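PDB 3GO9: insulinase family protease from Yersinia pestis, which is a predicted protease of the insulinase (M16) family, whose substrate and catalytic activity are not established. Local coordinates for residues G29-D32 with S36-L39; M212-V217 with K231-L236; A363-L368 with A425-E430. One frame throughout, in Å; residues are numbered along the deposited sequence. Where two conformers were deposited one is given.

Contacts 1 and 2 adjoin each other, their centres 7 Å apart, and both build on the mixed sheet in which strand 26-30, strand 36-41 and strand 212-218 lie side by side. Contact 1 closes the hairpin at the edge of the sheet formed by strand 26-30; contact 2 packs strand 212-218 against helix 222-233 and the turn after it. Strand 212-218 is thus inserted between strands 36-41 and 50-56, both much earlier in the chain. Contact 3 joins two helices of the later part of the chain, 362-377 and 424-435, with its centre 44 Å from that of contact 1 and 47 Å from that of contact 2. Along the chain the three follow in series.

Contact 1 of 3, residues G29-D32 with S36-L39; sequences GKLD and SWQL
Ser36 meets Lys30 in the antiparallel non-hydrogen-bonded pair next to the turn of a beta hairpin, strand 26-30 with strand 36-41. Its OG accepts a hydrogen bond of 2.7 Å from Lys30 NZ. The lysine chain runs out extended and then bends at its last torsion (chi4 -73°), which turns the ammonium back onto the serine. Ser36 CA also makes a CA-H...O contact of 3.5 Å with Gly29 O.

Trp37 forms the hydrogen-bonded pair with Gly29: Gly29 N donates to Trp37 O and Trp37 N to Gly29 O, each at 2.9 Å and nearly straight. With CG held between the backbone N and the carbonyl carbon (chi1 56°), the indole folds back over the facing strand. Gly29 CA sits over the five-membered ring, 3.8 Å from its centroid, in a CH-pi contact. At the ring's edge, Leu31 CD2 comes within 4.0 Å of Trp37 NE1, and a water in the ring plane accepts from NE1 at 3.0 Å while donating weakly to Lys30 O. On its other side, strand 36-41 lies beside strand 212-218.

The glycine backbone therefore lies against one face of the indole, with Gly29 N 3.7 Å above the Trp37 ring plane, while the water keeps the indole N-H hydrogen-bonded at the protein surface.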
ATOM      1  N   GLY A  29      -8.791  12.772 -16.253  1.00 12.14           N
ATOM      2  CA  GLY A  29      -9.073  12.767 -17.672  1.00 13.57           C
ATOM      3  C   GLY A  29      -8.486  11.537 -18.335  1.00 12.35           C
ATOM      4  O   GLY A  29      -7.730  10.764 -17.712  1.00 10.79           O
ATOM      5  N   LYS A  30      -8.855  11.362 -19.600  1.00 13.44           N
ATOM      6  CA  LYS A  30      -8.387  10.249 -20.426  1.00 13.79           C
ATOM      7  C   LYS A  30      -8.054  10.831 -21.803  1.00 13.50           C
ATOM      8  O   LYS A  30      -8.815  11.626 -22.335  1.00 15.16           O
ATOM      9  CB  LYS A  30      -9.424   9.119 -20.584  1.00 15.28           C
ATOM     10  CG  LYS A  30      -9.386   8.115 -19.518  1.00 19.81           C
ATOM     11  CD  LYS A  30     -10.233   6.878 -19.795  1.00 22.75           C
ATOM     12  CE  LYS A  30     -10.551   6.164 -18.483  1.00 26.59           C
ATOM     13  NZ  LYS A  30      -9.391   5.441 -17.876  1.00 25.02           N
ATOM     14  N   LEU A  31      -6.943  10.422 -22.385  1.00 10.40           N
ATOM     15  CA  LEU A  31      -6.591  10.828 -23.714  1.00 10.98           C
ATOM     16  C   LEU A  31      -7.229   9.838 -24.689  1.00 11.36           C
ATOM     17  O   LEU A  31      -7.707   8.798 -24.308  1.00 10.80           O
ATOM     18  CB  LEU A  31      -5.082  10.885 -23.922  1.00 10.56           C
ATOM     19  CG  LEU A  31      -4.256  11.702 -22.880  1.00 11.39           C
ATOM     20  CD1 LEU A  31      -2.776  11.758 -23.214  1.00 10.03           C
ATOM     21  CD2 LEU A  31      -4.819  13.134 -22.761  1.00 12.53           C
ATOM     22  N   ASP A  32      -7.247  10.191 -25.957  1.00 13.10           N
ATOM     23  CA  ASP A  32      -7.935   9.332 -26.903  1.00 14.27           C
ATOM     24  C   ASP A  32      -7.317   7.946 -27.071  1.00 14.90           C
ATOM     25  O   ASP A  32      -8.001   7.006 -27.482  1.00 15.84           O
ATOM     26  CB  ASP A  32      -8.047  10.030 -28.235  1.00 15.13           C
ATOM     27  CG  ASP A  32      -9.032  11.211 -28.202  1.00 19.36           C
ATOM     28  OD1 ASP A  32      -9.910  11.303 -27.290  1.00 22.77           O
ATOM     29  OD2 ASP A  32      -8.925  12.019 -29.141  1.00 26.95           O
ATOM     30  N   SER A  36      -4.532   7.605 -18.975  1.00  8.30           N
ATOM     31  CA  SER A  36      -5.325   8.227 -17.899  1.00  8.32           C
ATOM     32  C   SER A  36      -4.473   9.159 -17.097  1.00  8.44           C
ATOM     33  O   SER A  36      -3.270   8.908 -16.918  1.00  8.84           O
ATOM     34  CB  SER A  36      -5.876   7.145 -16.974  1.00  9.66           C
ATOM     35  OG  SER A  36      -6.795   6.296 -17.682  1.00 11.39           O
ATOM     36  N   TRP A  37      -5.079  10.230 -16.603  1.00  8.68           N
ATOM     37  CA  TRP A  37      -4.342  11.133 -15.714  1.00  9.27           C
ATOM     38  C   TRP A  37      -5.254  11.625 -14.593  1.00  9.78           C
ATOM     39  O   TRP A  37      -6.482  11.692 -14.769  1.00  9.54           O
ATOM     40  CB  TRP A  37      -3.726  12.310 -16.469  1.00 10.04           C
ATOM     41  CG  TRP A  37      -4.662  13.148 -17.256  1.00 11.71           C
ATOM     42  CD1 TRP A  37      -5.002  12.981 -18.580  1.00 15.68           C
ATOM     43  CD2 TRP A  37      -5.393  14.304 -16.806  1.00 16.31           C
ATOM     44  NE1 TRP A  37      -5.896  13.955 -18.974  1.00 18.60           N
ATOM     45  CE2 TRP A  37      -6.138  14.788 -17.916  1.00 18.00           C
ATOM     46  CE3 TRP A  37      -5.463  14.984 -15.598  1.00 17.65           C
ATOM     47  CZ2 TRP A  37      -6.977  15.921 -17.839  1.00 19.83           C
ATOM     48  CZ3 TRP A  37      -6.301  16.123 -15.509  1.00 19.80           C
ATOM     49  CH2 TRP A  37      -7.053  16.571 -16.624  1.00 19.26           C
ATOM     50  N   GLN A  38      -4.611  11.971 -13.466  1.00  8.74           N
ATOM     51  CA  GLN A  38      -5.321  12.441 -12.305  1.00  8.55           C
ATOM     52  C   GLN A  38      -4.479  13.537 -11.680  1.00  9.29           C
ATOM     53  O   GLN A  38      -3.299  13.365 -11.502  1.00 10.12           O
ATOM     54  CB  GLN A  38      -5.565  11.330 -11.309  1.00  8.75           C
ATOM     55  CG  GLN A  38      -6.304  10.121 -11.817  1.00  9.34           C
ATOM     56  CD  GLN A  38      -6.700   9.129 -10.738  1.00 11.27           C
ATOM     57  OE1 GLN A  38      -6.709   9.427  -9.521  1.00 12.03           O
ATOM     58  NE2 GLN A  38      -7.007   7.919 -11.173  1.00 12.79           N
ATOM     59  N   LEU A  39      -5.104  14.664 -11.342  1.00  8.72           N
ATOM     60  CA  LEU A  39      -4.400  15.812 -10.827  1.00  9.41           C
ATOM     61  C   LEU A  39      -5.103  16.317  -9.545  1.00  9.22           C
ATOM     62  O   LEU A  39      -6.325  16.519  -9.500  1.00 10.25           O
ATOM     63  CB  LEU A  39      -4.411  16.918 -11.889  1.00 10.51           C
ATOM     64  CG  LEU A  39      -4.022  18.304 -11.492  1.00 17.56           C
ATOM     65  CD1 LEU A  39      -2.618  18.331 -10.885  1.00 22.18           C
ATOM     66  CD2 LEU A  39      -4.132  19.150 -12.776  1.00 21.74           C
TER
HETATM   67  O   HOH W   1      -7.871  14.536 -21.104  1.00 22.41           O

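Contact 2 of 3, residues M212-V217 with K231-L236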
HETATM    1  N   MSE A 212      -1.720   2.735 -18.459  1.00  8.87           N
HETATM    2  CA  MSE A 212      -0.958   3.779 -17.751  1.00  7.78           C
HETATM    3  C   MSE A 212      -1.852   4.821 -17.117  1.00  8.80           C
HETATM    4  O   MSE A 212      -2.843   5.246 -17.707  1.00  8.78           O
HETATM    5  CB  MSE A 212      -0.002   4.512 -18.682  1.00  8.48           C
HETATM    6  CG  MSE A 212       0.961   3.564 -19.378  1.00  9.16           C
HETATM    7 SE   MSE A 212       2.236   4.550 -20.422  0.60 11.16          SE
HETATM    8  CE  MSE A 212       3.298   3.047 -21.074  1.00 10.56           C
ATOM      9  N   THR A 213      -1.439   5.275 -15.945  1.00  6.82           N
ATOM     10  CA  THR A 213      -2.058   6.426 -15.287  1.00  7.37           C
ATOM     11  C   THR A 213      -0.979   7.315 -14.727  1.00  8.58           C
ATOM     12  O   THR A 213      -0.109   6.841 -13.943  1.00  8.41           O
ATOM     13  CB  THR A 213      -2.985   6.040 -14.144  1.00  7.46           C
ATOM     14  OG1 THR A 213      -3.968   5.070 -14.604  1.00 11.38           O
ATOM     15  CG2 THR A 213      -3.691   7.218 -13.562  1.00 10.51           C
ATOM     16  N   LEU A 214      -1.079   8.597 -15.077  1.00  9.04           N
ATOM     17  CA  LEU A 214      -0.217   9.607 -14.478  1.00  7.05           C
ATOM     18  C   LEU A 214      -0.944  10.361 -13.370  1.00  8.36           C
ATOM     19  O   LEU A 214      -2.088  10.789 -13.575  1.00  9.25           O
ATOM     20  CB  LEU A 214       0.235  10.617 -15.537  1.00  8.35           C
ATOM     21  CG  LEU A 214       1.106  11.772 -15.045  1.00  8.35           C
ATOM     22  CD1 LEU A 214       2.505  11.353 -14.657  1.00 12.35           C
ATOM     23  CD2 LEU A 214       1.152  12.894 -16.122  1.00 12.72           C
ATOM     24  N   TYR A 215      -0.304  10.484 -12.211  1.00  6.97           N
ATOM     25  CA  TYR A 215      -0.864  11.243 -11.118  1.00  8.42           C
ATOM     26  C   TYR A 215       0.064  12.410 -10.808  1.00  7.57           C
ATOM     27  O   TYR A 215       1.272  12.270 -10.848  1.00  7.50           O
ATOM     28  CB  TYR A 215      -0.946  10.408  -9.815  1.00  7.82           C
ATOM     29  CG  TYR A 215      -1.721   9.118  -9.915  1.00  8.57           C
ATOM     30  CD1 TYR A 215      -3.018   9.043  -9.391  1.00 10.75           C
ATOM     31  CD2 TYR A 215      -1.158   8.003 -10.446  1.00  9.04           C
ATOM     32  CE1 TYR A 215      -3.757   7.849  -9.491  1.00  9.29           C
ATOM     33  CE2 TYR A 215      -1.867   6.839 -10.568  1.00  9.35           C
ATOM     34  CZ  TYR A 215      -3.173   6.783 -10.057  1.00 10.73           C
ATOM     35  OH  TYR A 215      -3.889   5.572 -10.135  1.00 15.09           O
ATOM     36  N   VAL A 216      -0.522  13.574 -10.491  1.00  7.74           N
ATOM     37  CA  VAL A 216       0.228  14.749 -10.158  1.00  8.21           C
ATOM     38  C   VAL A 216      -0.446  15.372  -8.931  1.00  8.53           C
ATOM     39  O   VAL A 216      -1.687  15.624  -8.947  1.00  9.42           O
ATOM     40  CB  VAL A 216       0.236  15.788 -11.288  1.00  8.50           C
ATOM     41  CG1 VAL A 216       1.000  17.091 -10.901  1.00  8.93           C
ATOM     42  CG2 VAL A 216       0.815  15.178 -12.584  1.00 11.31           C
ATOM     43  N   VAL A 217       0.370  15.705  -7.940  1.00  7.27           N
ATOM     44  CA  VAL A 217      -0.112  16.460  -6.771  1.00  7.83           C
ATOM     45  C   VAL A 217       0.792  17.659  -6.551  1.00  9.53           C
ATOM     46  O   VAL A 217       2.021  17.492  -6.422  1.00  9.31           O
ATOM     47  CB  VAL A 217      -0.034  15.610  -5.508  1.00  7.72           C
ATOM     48  CG1 VAL A 217      -0.413  16.425  -4.239  1.00  8.10           C
ATOM     49  CG2 VAL A 217      -0.978  14.372  -5.655  1.00  9.00           C
ATOM     50  N   LYS A 231      -0.139  16.844 -24.587  1.00 13.20           N
ATOM     51  CA  LYS A 231       0.905  16.980 -25.606  0.60 15.37           C
ATOM     52  C   LYS A 231       2.033  15.964 -25.415  1.00 14.37           C
ATOM     53  O   LYS A 231       2.607  15.494 -26.389  1.00 16.21           O
ATOM     54  CB  LYS A 231       1.465  18.407 -25.637  0.60 15.99           C
ATOM     55  CG  LYS A 231       0.403  19.504 -25.912  0.60 19.34           C
ATOM     56  CD  LYS A 231       1.029  20.881 -26.101  0.60 22.81           C
ATOM     57  CE  LYS A 231       0.005  21.927 -26.537  0.60 23.88           C
ATOM     58  NZ  LYS A 231      -0.848  22.411 -25.459  0.60 23.75           N
ATOM     59  N   ALA A 232       2.341  15.588 -24.164  1.00 13.06           N
ATOM     60  CA  ALA A 232       3.381  14.613 -23.856  1.00 12.24           C
ATOM     61  C   ALA A 232       2.986  13.195 -24.167  1.00 11.63           C
ATOM     62  O   ALA A 232       3.840  12.438 -24.618  1.00 12.49           O
ATOM     63  CB  ALA A 232       3.840  14.740 -22.413  1.00 13.11           C
ATOM     64  N   PHE A 233       1.724  12.832 -23.896  1.00 11.44           N
ATOM     65  CA  PHE A 233       1.347  11.430 -23.880  1.00 10.42           C
ATOM     66  C   PHE A 233       0.332  11.004 -24.938  1.00 11.21           C
ATOM     67  O   PHE A 233      -0.008   9.832 -24.994  1.00 11.44           O
ATOM     68  CB  PHE A 233       0.834  11.023 -22.498  1.00  9.44           C
ATOM     69  CG  PHE A 233       1.885  11.144 -21.387  1.00 10.66           C
ATOM     70  CD1 PHE A 233       1.872  12.223 -20.543  1.00 10.45           C
ATOM     71  CD2 PHE A 233       2.914  10.220 -21.280  1.00  9.21           C
ATOM     72  CE1 PHE A 233       2.824  12.362 -19.571  1.00 13.00           C
ATOM     73  CE2 PHE A 233       3.868  10.343 -20.267  1.00 11.66           C
ATOM     74  CZ  PHE A 233       3.800  11.414 -19.428  1.00 10.22           C
ATOM     75  N   SER A 234      -0.196  11.942 -25.717  1.00 11.79           N
ATOM     76  CA  SER A 234      -1.281  11.574 -26.636  0.60 12.48           C
ATOM     77  C   SER A 234      -0.814  10.768 -27.861  1.00 13.39           C
ATOM     78  O   SER A 234      -1.665  10.163 -28.554  1.00 12.84           O
ATOM     79  CB  SER A 234      -2.078  12.808 -27.071  0.60 12.52           C
ATOM     80  OG  SER A 234      -1.252  13.699 -27.825  0.60 12.41           O
ATOM     81  N   GLU A 235       0.478  10.761 -28.111  1.00 11.99           N
ATOM     82  CA  GLU A 235       1.033  10.077 -29.258  1.00 14.17           C
ATOM     83  C   GLU A 235       1.385   8.609 -28.957  1.00 14.54           C
ATOM     84  O   GLU A 235       1.659   7.828 -29.886  1.00 16.00           O
ATOM     85  CB  GLU A 235       2.178  10.955 -29.816  1.00 15.84           C
ATOM     86  CG  GLU A 235       2.983  10.392 -30.960  1.00 16.36           C
ATOM     87  CD  GLU A 235       2.187  10.103 -32.196  1.00 17.16           C
ATOM     88  OE1 GLU A 235       1.220  10.838 -32.516  1.00 17.02           O
ATOM     89  OE2 GLU A 235       2.619   9.110 -32.791  1.00 16.82           O
ATOM     90  N   LEU A 236       1.292   8.157 -27.689  1.00 12.13           N
ATOM     91  CA  LEU A 236       1.593   6.771 -27.346  1.00 12.40           C
ATOM     92  C   LEU A 236       0.646   5.864 -28.103  1.00 13.21           C
ATOM     93  O   LEU A 236      -0.497   6.237 -28.349  1.00 13.25           O
ATOM     94  CB  LEU A 236       1.425   6.532 -25.860  1.00 11.18           C
ATOM     95  CG  LEU A 236       2.354   7.361 -24.964  1.00 11.45           C
ATOM     96  CD1 LEU A 236       1.989   7.073 -23.523  1.00 12.26           C
ATOM     97  CD2 LEU A 236       3.805   6.992 -25.262  1.00 12.82           C
TER
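Leu214 and Met212, alternate residues on one face of strand 212-218, each meet one side chain of the 231-236 segment. Leu214 touches Phe233 through a single branch, CD2 lying 3.9 Å from CE1 of the ring, and the two side chains cross at about a right angle. The leucine reaches across because its CG is anti to the backbone N (chi1 178°). Met212 is present as selenomethionine; with SE anti to CA (chi2 -175°), SE lies 4.0 Å from Leu236 CD1, again with the side chains crossed. No hydrogen bond spans the two segments, and the contact is wholly apolar.

The strand and the helix belong to a beta-alpha unit: strand 212-218 leads into helix 222-233, which returns along the sheet and lies against it. Phe233 begins a type I turn that runs to Leu236, carries the chain onward and brings both apolar side chains to face the strand. The turn's own bond, Leu236 N to Phe233 O, is weak at 3.4 Å, but Asn33 ND2 bonds to the carbonyl oxygens of both Phe233 and Leu236 and ties the turn to the hairpin loop.

Phe35 stacks on the Phe233 ring and also touches Met212 and Leu214. Helix 125-140 packs alongside: Leu135 and Ser136 meet Phe233, while Ala139 meets Met212 and Leu236. On the strand side, backbone bonds of Leu214 to Ser36 and Gln38 fix its place in the sheet.

Contact 3 of 3, residues A363-L368 with A425-E430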
ATOM      1  N   ALA A 363     -16.845   3.192  30.476  1.00 17.98           N
ATOM      2  CA  ALA A 363     -15.896   4.291  30.635  1.00 18.52           C
ATOM      3  C   ALA A 363     -14.811   4.256  29.559  1.00 18.68           C
ATOM      4  O   ALA A 363     -14.420   5.298  29.018  1.00 18.84           O
ATOM      5  CB  ALA A 363     -15.251   4.249  32.036  1.00 18.95           C
ATOM      6  N   GLU A 364     -14.345   3.053  29.223  1.00 18.90           N
ATOM      7  CA  GLU A 364     -13.330   2.877  28.172  1.00 18.65           C
ATOM      8  C   GLU A 364     -13.885   3.302  26.804  1.00 18.12           C
ATOM      9  O   GLU A 364     -13.218   4.030  26.033  1.00 17.41           O
ATOM     10  CB  GLU A 364     -12.849   1.407  28.106  1.00 19.58           C
ATOM     11  CG  GLU A 364     -12.040   0.988  29.326  1.00 22.23           C
ATOM     12  CD  GLU A 364     -11.768  -0.539  29.464  1.00 24.53           C
ATOM     13  OE1 GLU A 364     -12.516  -1.387  28.945  1.00 19.95           O
ATOM     14  OE2 GLU A 364     -10.804  -0.890  30.195  1.00 27.64           O
ATOM     15  N   PHE A 365     -15.110   2.851  26.535  1.00 17.28           N
ATOM     16  CA  PHE A 365     -15.834   3.295  25.320  1.00 16.92           C
ATOM     17  C   PHE A 365     -15.983   4.796  25.234  1.00 17.51           C
ATOM     18  O   PHE A 365     -15.659   5.395  24.227  1.00 15.09           O
ATOM     19  CB  PHE A 365     -17.178   2.601  25.241  1.00 16.70           C
ATOM     20  CG  PHE A 365     -17.997   2.943  24.027  1.00 18.29           C
ATOM     21  CD1 PHE A 365     -17.770   2.299  22.811  1.00 19.85           C
ATOM     22  CD2 PHE A 365     -19.013   3.859  24.098  1.00 17.50           C
ATOM     23  CE1 PHE A 365     -18.570   2.602  21.699  1.00 15.01           C
ATOM     24  CE2 PHE A 365     -19.774   4.130  22.980  1.00 16.20           C
ATOM     25  CZ  PHE A 365     -19.543   3.487  21.809  1.00 15.07           C
ATOM     26  N   ASP A 366     -16.433   5.428  26.305  1.00 17.31           N
ATOM     27  CA  ASP A 366     -16.610   6.873  26.302  1.00 18.70           C
ATOM     28  C   ASP A 366     -15.283   7.609  26.066  1.00 19.39           C
ATOM     29  O   ASP A 366     -15.262   8.595  25.325  1.00 19.50           O
ATOM     30  CB  ASP A 366     -17.253   7.315  27.638  1.00 19.46           C
ATOM     31  CG  ASP A 366     -18.699   6.818  27.802  1.00 21.38           C
ATOM     32  OD1 ASP A 366     -19.291   6.259  26.865  1.00 21.22           O
ATOM     33  OD2 ASP A 366     -19.278   6.978  28.887  1.00 25.05           O
ATOM     34  N   ALA A 367     -14.187   7.102  26.659  1.00 19.07           N
ATOM     35  CA  ALA A 367     -12.838   7.622  26.422  1.00 20.02           C
ATOM     36  C   ALA A 367     -12.436   7.533  24.941  1.00 20.41           C
ATOM     37  O   ALA A 367     -11.943   8.520  24.328  1.00 19.14           O
ATOM     38  CB  ALA A 367     -11.784   6.863  27.306  1.00 20.00           C
ATOM     39  N   LEU A 368     -12.663   6.343  24.391  1.00 20.05           N
ATOM     40  CA  LEU A 368     -12.381   6.076  22.994  1.00 19.86           C
ATOM     41  C   LEU A 368     -13.155   7.033  22.101  1.00 20.20           C
ATOM     42  O   LEU A 368     -12.564   7.650  21.179  1.00 19.74           O
ATOM     43  CB  LEU A 368     -12.686   4.616  22.662  1.00 19.83           C
ATOM     44  CG  LEU A 368     -12.405   4.158  21.216  1.00 19.54           C
ATOM     45  CD1 LEU A 368     -10.941   4.239  20.847  1.00 21.13           C
ATOM     46  CD2 LEU A 368     -12.944   2.756  21.015  1.00 20.12           C
ATOM     47  N   ALA A 425     -22.716  -1.616  23.017  1.00 12.61           N
ATOM     48  CA  ALA A 425     -23.164  -2.936  22.641  1.00 13.09           C
ATOM     49  C   ALA A 425     -22.710  -3.318  21.239  1.00 12.50           C
ATOM     50  O   ALA A 425     -22.358  -4.470  20.985  1.00 12.93           O
ATOM     51  CB  ALA A 425     -24.641  -3.010  22.721  1.00 13.27           C
ATOM     52  N   GLU A 426     -22.785  -2.351  20.328  1.00 12.08           N
ATOM     53  CA  GLU A 426     -22.420  -2.576  18.928  1.00 11.72           C
ATOM     54  C   GLU A 426     -20.937  -2.791  18.820  1.00 11.45           C
ATOM     55  O   GLU A 426     -20.479  -3.765  18.152  1.00 11.56           O
ATOM     56  CB  GLU A 426     -22.861  -1.409  18.056  1.00 12.18           C
ATOM     57  CG  GLU A 426     -24.351  -1.310  17.861  1.00 13.85           C
ATOM     58  CD  GLU A 426     -24.827  -0.007  17.191  1.00 16.91           C
ATOM     59  OE1 GLU A 426     -24.145   1.043  17.220  1.00 15.09           O
ATOM     60  OE2 GLU A 426     -25.953  -0.028  16.663  1.00 19.86           O
ATOM     61  N   LEU A 427     -20.166  -1.904  19.451  1.00 11.36           N
ATOM     62  CA  LEU A 427     -18.698  -2.067  19.367  1.00 11.95           C
ATOM     63  C   LEU A 427     -18.288  -3.389  20.061  1.00  9.84           C
ATOM     64  O   LEU A 427     -17.456  -4.110  19.560  1.00 11.02           O
ATOM     65  CB  LEU A 427     -17.950  -0.888  19.979  1.00 12.36           C
ATOM     66  CG  LEU A 427     -16.436  -0.866  19.654  1.00 14.72           C
ATOM     67  CD1 LEU A 427     -16.181  -0.837  18.153  1.00 16.20           C
ATOM     68  CD2 LEU A 427     -15.686   0.294  20.252  1.00 20.20           C
ATOM     69  N   ASN A 428     -18.863  -3.696  21.217  1.00 11.09           N
ATOM     70  CA  ASN A 428     -18.514  -4.964  21.889  1.00  9.42           C
ATOM     71  C   ASN A 428     -18.912  -6.221  21.108  1.00  9.81           C
ATOM     72  O   ASN A 428     -18.206  -7.241  21.134  1.00 10.38           O
ATOM     73  CB  ASN A 428     -19.100  -4.971  23.315  1.00 10.12           C
ATOM     74  CG  ASN A 428     -18.287  -4.155  24.264  1.00 11.32           C
ATOM     75  OD1 ASN A 428     -17.200  -3.718  23.915  1.00 11.90           O
ATOM     76  ND2 ASN A 428     -18.813  -3.919  25.489  1.00 11.97           N
ATOM     77  N   ARG A 429     -20.054  -6.194  20.428  1.00 10.79           N
ATOM     78  CA  ARG A 429     -20.420  -7.303  19.554  1.00 11.57           C
ATOM     79  C   ARG A 429     -19.405  -7.510  18.443  1.00 10.56           C
ATOM     80  O   ARG A 429     -19.067  -8.649  18.154  1.00 11.46           O
ATOM     81  CB  ARG A 429     -21.801  -7.100  18.958  1.00 12.05           C
ATOM     82  CG  ARG A 429     -22.241  -8.169  17.986  1.00 12.99           C
ATOM     83  CD  ARG A 429     -22.347  -9.531  18.646  1.00 12.38           C
ATOM     84  NE  ARG A 429     -23.359  -9.524  19.736  1.00 13.99           N
ATOM     85  CZ  ARG A 429     -23.657 -10.550  20.539  1.00 15.37           C
ATOM     86  NH1 ARG A 429     -23.063 -11.736  20.434  1.00 16.96           N
ATOM     87  NH2 ARG A 429     -24.612 -10.386  21.466  1.00 18.95           N
ATOM     88  N   GLU A 430     -18.971  -6.410  17.826  1.00 10.69           N
ATOM     89  CA  GLU A 430     -17.954  -6.434  16.746  1.00 11.28           C
ATOM     90  C   GLU A 430     -16.650  -7.035  17.313  1.00 11.94           C
ATOM     91  O   GLU A 430     -16.057  -7.960  16.720  1.00 11.61           O
ATOM     92  CB  GLU A 430     -17.752  -5.024  16.220  1.00 10.85           C
ATOM     93  CG  GLU A 430     -16.797  -4.893  15.086  1.00 13.21           C
ATOM     94  CD  GLU A 430     -17.244  -5.549  13.810  1.00 18.76           C
ATOM     95  OE1 GLU A 430     -18.430  -5.439  13.470  1.00 22.09           O
ATOM     96  OE2 GLU A 430     -16.372  -6.157  13.119  1.00 20.11           O
TER
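With CG anti to the backbone N in all three residues (chi1 -178° in Phe365, -179° in Leu368 and -168° in Leu427), the side chains of Phe365 and Leu368 on helix 362-377 reach out to Leu427 on helix 424-435. The methyl CD2 of Leu427 fits between them. It lies 3.8 Å from Leu368 CD2, a methyl-to-methyl touch in which the two side chains cross at about a right angle. On the Phe365 side the same methyl meets the ring at its edge, in the plane of the ring, 3.9 Å from CD1. Leu427 CB adds a second touch on that ring, 3.9 Å from Phe365 CE1. These buried, apolar contacts join two helices whose nearest CA atoms within the segments, those of Phe365 and Leu427, are 8.5 Å apart.

A polar link lies close by, where Asn428 OD1 accepts a hydrogen bond from Leu360 N just ahead of helix 362-377. Phe365 also touches Leu422, in the loop that leads into helix 424-435. The long helix 283-309 runs past both segments, meeting Leu368 through Ala298 and bonding to Glu430 OE2 through Ser292 OG.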